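Tat pathway signal sequence domain protein (Parabacteroides merdae, PDB 4Q9A) is probably a GDSL-like lipase or acylhydrolase of the SGNH hydrolase superfamily that hydrolyses ester bonds. Local coordinates at residues S49-K63 / R215-L228. Sequence-based numbering, arbitrary orientation.
Sequences SGYVLFTATQLLEGK and RQLMANMWMEATGL
With CG of Gln58 anti to its own carbonyl carbon (chi1 -72°) and the chain extended beyond it, the amide drops among Gln216, Ala219, Asn220 and Met223, a knob in a hole of helix 215-226. There NE2 of Gln58 donates to OD1 of Asn220 at 3.1 Å, in the carbonyl plane of the acceptor, with the two amides steeply inclined to each other. A glutamine suits this place because its CB rests on CE of selenomethionine Met223 (3.8 Å) while its amide meets a polar partner; an alanine here would probably open a gap beside Met223 and cost Asn220 this donor. Ala219 is the reciprocal knob, seated among Tyr51, Phe54, Thr55 and Gln58, and its small methyl lets the helices approach to 7.9 Å between axes, crossing at -46°. Because CG2 of Thr55 is anti to the backbone N, this methyl meets the Trp222 ring obliquely, near its rim, 3.4 Å from CE3. At the N-terminal end, CE of selenomethionine Met218 sits over a face of Tyr51, 3.9 Å from the ring centroid, a CH-pi and Met-aromatic contact, while Tyr51 OH is hydrogen-bonded to Thr30 OG1. Farther along, the branched end of Leu59 suits three apolar partners: CD1 lies against Trp222 CZ3, CG against Met223 SE and CD2 against Leu228 CD1. Gln216 OE1 is hydrogen-bonded to Thr57 OG1 of the second subunit, which lies alongside. The two helices pack beside the parallel sheet: Leu59 also touches Ile70 of strand 69-72, Trp222 meets Phe24 of strand 21-26 and is hydrogen-bonded to Ser100 OG of strand 98-102, and Met218 reaches helix 187-194.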
loop_
_atom_site.group_PDB
_atom_site.type_symbol
_atom_site.label_atom_id
_atom_site.label_comp_id
_atom_site.label_asym_id
_atom_site.label_seq_id
_atom_site.Cartn_x
_atom_site.Cartn_y
_atom_site.Cartn_z
ATOM N N SER A 49 0.742 -3.275 8.948
ATOM C CA SER A 49 -0.094 -2.313 8.225
ATOM C C SER A 49 0.485 -0.897 8.117
ATOM O O SER A 49 -0.231 0.006 7.646
ATOM C CB SER A 49 -1.469 -2.233 8.887
ATOM O OG SER A 49 -1.973 -3.524 9.193
ATOM N N GLY A 50 1.738 -0.703 8.540
ATOM C CA GLY A 50 2.374 0.618 8.540
ATOM C C GLY A 50 2.970 1.054 7.225
ATOM O O GLY A 50 2.793 0.386 6.198
ATOM N N TYR A 51 3.727 2.170 7.269
ATOM C CA TYR A 51 4.454 2.719 6.115
ATOM C C TYR A 51 5.372 1.638 5.499
ATOM O O TYR A 51 5.644 1.691 4.302
ATOM C CB TYR A 51 5.282 3.960 6.519
ATOM C CG TYR A 51 6.544 3.644 7.304
ATOM C CD1 TYR A 51 6.511 3.505 8.690
ATOM C CD2 TYR A 51 7.771 3.474 6.657
ATOM C CE1 TYR A 51 7.672 3.234 9.416
ATOM C CE2 TYR A 51 8.930 3.159 7.371
ATOM C CZ TYR A 51 8.872 3.035 8.751
ATOM O OH TYR A 51 10.003 2.733 9.470
ATOM N N VAL A 52 5.842 0.666 6.324
ATOM C CA VAL A 52 6.728 -0.412 5.874
ATOM C C VAL A 52 6.027 -1.227 4.776
ATOM O O VAL A 52 6.633 -1.487 3.736
ATOM C CB VAL A 52 7.194 -1.295 7.054
ATOM C CG1 VAL A 52 7.958 -2.514 6.568
ATOM C CG2 VAL A 52 8.035 -0.487 8.029
ATOM N N LEU A 53 4.741 -1.558 4.982
ATOM C CA LEU A 53 3.951 -2.294 4.003
ATOM C C LEU A 53 3.940 -1.538 2.648
ATOM O O LEU A 53 4.280 -2.119 1.618
ATOM C CB LEU A 53 2.518 -2.515 4.549
ATOM C CG LEU A 53 1.391 -2.825 3.559
ATOM C CD1 LEU A 53 1.612 -4.164 2.866
ATOM C CD2 LEU A 53 0.046 -2.810 4.256
ATOM N N PHE A 54 3.613 -0.236 2.680
ATOM C CA PHE A 54 3.477 0.621 1.510
ATOM C C PHE A 54 4.800 0.892 0.800
ATOM O O PHE A 54 4.793 1.059 -0.418
ATOM C CB PHE A 54 2.757 1.908 1.896
ATOM C CG PHE A 54 1.355 1.577 2.349
ATOM C CD1 PHE A 54 0.380 1.189 1.429
ATOM C CD2 PHE A 54 1.031 1.559 3.702
ATOM C CE1 PHE A 54 -0.903 0.811 1.852
ATOM C CE2 PHE A 54 -0.253 1.200 4.128
ATOM C CZ PHE A 54 -1.215 0.832 3.197
ATOM N N THR A 55 5.914 0.883 1.539
ATOM C CA THR A 55 7.267 1.055 1.010
ATOM C C THR A 55 7.704 -0.256 0.354
ATOM O O THR A 55 8.257 -0.251 -0.745
ATOM C CB THR A 55 8.231 1.448 2.147
ATOM O OG1 THR A 55 7.590 2.367 3.033
ATOM C CG2 THR A 55 9.537 2.028 1.638
ATOM N N ALA A 56 7.461 -1.382 1.058
ATOM C CA ALA A 56 7.813 -2.727 0.627
ATOM C C ALA A 56 7.178 -3.066 -0.721
ATOM O O ALA A 56 7.888 -3.473 -1.647
ATOM C CB ALA A 56 7.396 -3.730 1.677
ATOM N N THR A 57 5.859 -2.831 -0.851
ATOM C CA THR A 57 5.094 -3.138 -2.057
ATOM C C THR A 57 5.618 -2.323 -3.268
ATOM O O THR A 57 5.688 -2.869 -4.378
ATOM C CB THR A 57 3.619 -2.948 -1.805
ATOM O OG1 THR A 57 3.400 -1.649 -1.250
ATOM C CG2 THR A 57 3.053 -4.026 -0.887
ATOM N N GLN A 58 6.067 -1.063 -3.033
ATOM C CA GLN A 58 6.661 -0.217 -4.076
ATOM C C GLN A 58 7.984 -0.813 -4.525
ATOM O O GLN A 58 8.292 -0.802 -5.722
ATOM C CB GLN A 58 6.862 1.222 -3.577
ATOM C CG GLN A 58 5.565 1.984 -3.436
ATOM C CD GLN A 58 5.807 3.450 -3.260
ATOM O OE1 GLN A 58 6.440 4.098 -4.097
ATOM N NE2 GLN A 58 5.243 4.024 -2.203
ATOM N N LEU A 59 8.746 -1.375 -3.553
ATOM C CA LEU A 59 10.027 -2.025 -3.793
ATOM C C LEU A 59 9.815 -3.367 -4.526
ATOM O O LEU A 59 10.498 -3.649 -5.521
ATOM C CB LEU A 59 10.760 -2.231 -2.457
ATOM C CG LEU A 59 11.433 -0.997 -1.853
ATOM C CD1 LEU A 59 11.721 -1.184 -0.359
ATOM C CD2 LEU A 59 12.683 -0.627 -2.627
ATOM N N LEU A 60 8.834 -4.159 -4.059
ATOM C CA LEU A 60 8.468 -5.456 -4.639
ATOM C C LEU A 60 7.949 -5.327 -6.083
ATOM O O LEU A 60 8.202 -6.210 -6.891
ATOM C CB LEU A 60 7.386 -6.161 -3.778
ATOM C CG LEU A 60 7.789 -6.690 -2.405
ATOM C CD1 LEU A 60 6.590 -7.229 -1.664
ATOM C CD2 LEU A 60 8.831 -7.763 -2.520
ATOM N N GLU A 61 7.195 -4.257 -6.394
ATOM C CA GLU A 61 6.659 -4.045 -7.745
ATOM C C GLU A 61 7.730 -3.352 -8.642
ATOM O O GLU A 61 8.039 -3.834 -9.740
ATOM C CB GLU A 61 5.347 -3.209 -7.675
ATOM C CG GLU A 61 4.689 -2.909 -9.013
ATOM C CD GLU A 61 5.240 -1.731 -9.795
ATOM O OE1 GLU A 61 5.723 -0.764 -9.157
ATOM O OE2 GLU A 61 5.166 -1.766 -11.048
ATOM N N GLY A 62 8.245 -2.222 -8.153
ATOM C CA GLY A 62 9.225 -1.409 -8.840
ATOM C C GLY A 62 10.515 -2.109 -9.183
ATOM O O GLY A 62 10.940 -2.059 -10.342
ATOM N N LYS A 63 11.141 -2.771 -8.175
ATOM C CA LYS A 63 12.419 -3.458 -8.344
ATOM C C LYS A 63 12.219 -4.988 -8.390
ATOM O O LYS A 63 13.055 -5.754 -7.891
ATOM C CB LYS A 63 13.367 -3.040 -7.199
ATOM C CG LYS A 63 13.555 -1.526 -7.001
ATOM C CD LYS A 63 14.286 -0.803 -8.147
ATOM C CE LYS A 63 14.415 0.680 -7.855
ATOM N NZ LYS A 63 14.667 1.483 -9.082
ATOM N N ARG A 215 0.955 7.051 6.011
ATOM C CA ARG A 215 1.742 5.855 5.706
ATOM C C ARG A 215 2.214 5.899 4.260
ATOM O O ARG A 215 3.417 5.780 4.009
ATOM C CB ARG A 215 0.901 4.592 5.965
ATOM C CG ARG A 215 0.758 4.284 7.437
ATOM C CD ARG A 215 -0.363 3.332 7.695
ATOM N NE ARG A 215 -0.808 3.458 9.076
ATOM C CZ ARG A 215 -1.616 2.604 9.688
ATOM N NH1 ARG A 215 -2.075 1.536 9.045
ATOM N NH2 ARG A 215 -1.971 2.807 10.951
ATOM N N GLN A 216 1.266 6.130 3.318
ATOM C CA GLN A 216 1.536 6.250 1.891
ATOM C C GLN A 216 2.529 7.391 1.646
ATOM O O GLN A 216 3.495 7.179 0.917
ATOM C CB GLN A 216 0.225 6.461 1.099
ATOM C CG GLN A 216 0.366 6.335 -0.425
ATOM C CD GLN A 216 0.838 4.968 -0.904
ATOM O OE1 GLN A 216 0.033 4.040 -1.140
ATOM N NE2 GLN A 216 2.151 4.837 -1.123
ATOM N N LEU A 217 2.322 8.569 2.300
ATOM C CA LEU A 217 3.210 9.741 2.211
ATOM C C LEU A 217 4.661 9.402 2.604
ATOM O O LEU A 217 5.605 9.784 1.894
ATOM C CB LEU A 217 2.701 10.864 3.125
ATOM C CG LEU A 217 3.455 12.181 3.069
ATOM C CD1 LEU A 217 3.039 12.977 1.859
ATOM C CD2 LEU A 217 3.205 12.996 4.308
HETATM N N MSE A 218 4.809 8.658 3.731
HETATM C CA MSE A 218 6.098 8.263 4.266
HETATM C C MSE A 218 6.809 7.337 3.319
HETATM O O MSE A 218 8.011 7.530 3.080
HETATM C CB MSE A 218 5.934 7.610 5.627
HETATM C CG MSE A 218 5.594 8.611 6.702
HETATM SE SE MSE A 218 5.126 7.697 8.298
HETATM C CE MSE A 218 6.893 7.042 8.782
ATOM N N ALA A 219 6.049 6.346 2.763
ATOM C CA ALA A 219 6.527 5.367 1.782
ATOM C C ALA A 219 7.115 6.080 0.558
ATOM O O ALA A 219 8.228 5.760 0.141
ATOM C CB ALA A 219 5.391 4.442 1.358
ATOM N N ASN A 220 6.391 7.088 0.036
ATOM C CA ASN A 220 6.793 7.880 -1.124
ATOM C C ASN A 220 8.076 8.667 -0.840
ATOM O O ASN A 220 8.946 8.750 -1.713
ATOM C CB ASN A 220 5.666 8.831 -1.534
ATOM C CG ASN A 220 4.385 8.174 -2.005
ATOM O OD1 ASN A 220 4.314 6.961 -2.250
ATOM N ND2 ASN A 220 3.342 8.979 -2.174
HETATM N N MSE A 221 8.196 9.221 0.386
HETATM C CA MSE A 221 9.371 9.981 0.827
HETATM C C MSE A 221 10.618 9.090 0.847
HETATM O O MSE A 221 11.676 9.464 0.332
HETATM C CB MSE A 221 9.130 10.566 2.216
HETATM C CG MSE A 221 8.092 11.669 2.238
HETATM SE SE MSE A 221 8.377 12.852 3.749
HETATM C CE MSE A 221 10.024 13.681 3.113
ATOM N N TRP A 222 10.460 7.904 1.432
ATOM C CA TRP A 222 11.470 6.877 1.551
ATOM C C TRP A 222 11.931 6.428 0.168
ATOM O O TRP A 222 13.139 6.370 -0.072
ATOM C CB TRP A 222 10.911 5.706 2.355
ATOM C CG TRP A 222 11.943 4.796 2.937
ATOM C CD1 TRP A 222 12.318 4.713 4.249
ATOM C CD2 TRP A 222 12.625 3.733 2.254
ATOM N NE1 TRP A 222 13.207 3.677 4.424
ATOM C CE2 TRP A 222 13.414 3.058 3.213
ATOM C CE3 TRP A 222 12.647 3.285 0.915
ATOM C CZ2 TRP A 222 14.241 1.984 2.870
ATOM C CZ3 TRP A 222 13.449 2.208 0.581
ATOM C CH2 TRP A 222 14.242 1.576 1.546
HETATM N N MSE A 223 10.999 6.161 -0.759
HETATM C CA MSE A 223 11.391 5.751 -2.108
HETATM C C MSE A 223 12.174 6.876 -2.798
HETATM O O MSE A 223 13.167 6.605 -3.459
HETATM C CB MSE A 223 10.170 5.342 -2.928
HETATM C CG MSE A 223 9.511 4.072 -2.430
HETATM SE SE MSE A 223 10.667 2.518 -2.497
HETATM C CE MSE A 223 10.456 2.140 -4.386
ATOM N N GLU A 224 11.760 8.139 -2.569
ATOM C CA GLU A 224 12.390 9.340 -3.114
ATOM C C GLU A 224 13.776 9.589 -2.499
ATOM O O GLU A 224 14.719 9.773 -3.258
ATOM C CB GLU A 224 11.498 10.561 -2.898
ATOM C CG GLU A 224 11.741 11.674 -3.901
ATOM C CD GLU A 224 10.634 12.710 -3.940
ATOM O OE1 GLU A 224 9.511 12.372 -4.386
ATOM O OE2 GLU A 224 10.897 13.866 -3.533
ATOM N N ALA A 225 13.906 9.615 -1.154
ATOM C CA ALA A 225 15.185 9.880 -0.477
ATOM C C ALA A 225 16.268 8.870 -0.870
ATOM O O ALA A 225 17.422 9.253 -1.059
ATOM C CB ALA A 225 15.000 9.881 1.039
ATOM N N THR A 226 15.884 7.583 -1.018
ATOM C CA THR A 226 16.785 6.481 -1.376
ATOM C C THR A 226 17.115 6.479 -2.868
ATOM O O THR A 226 18.097 5.861 -3.264
ATOM C CB THR A 226 16.188 5.141 -0.952
ATOM O OG1 THR A 226 14.912 4.969 -1.576
ATOM C CG2 THR A 226 16.080 5.006 0.562
ATOM N N GLY A 227 16.300 7.165 -3.666
ATOM C CA GLY A 227 16.454 7.249 -5.111
ATOM C C GLY A 227 15.989 6.005 -5.838
ATOM O O GLY A 227 16.381 5.778 -6.989
ATOM N N LEU A 228 15.151 5.179 -5.176
ATOM C CA LEU A 228 14.641 3.935 -5.755
ATOM C C LEU A 228 13.288 4.150 -6.530
ATOM O O LEU A 228 12.448 3.236 -6.576
ATOM C CB LEU A 228 14.510 2.855 -4.657
ATOM C CG LEU A 228 15.797 2.482 -3.912
ATOM C CD1 LEU A 228 15.493 1.813 -2.584
ATOM C CD2 LEU A 228 16.690 1.607 -4.750
#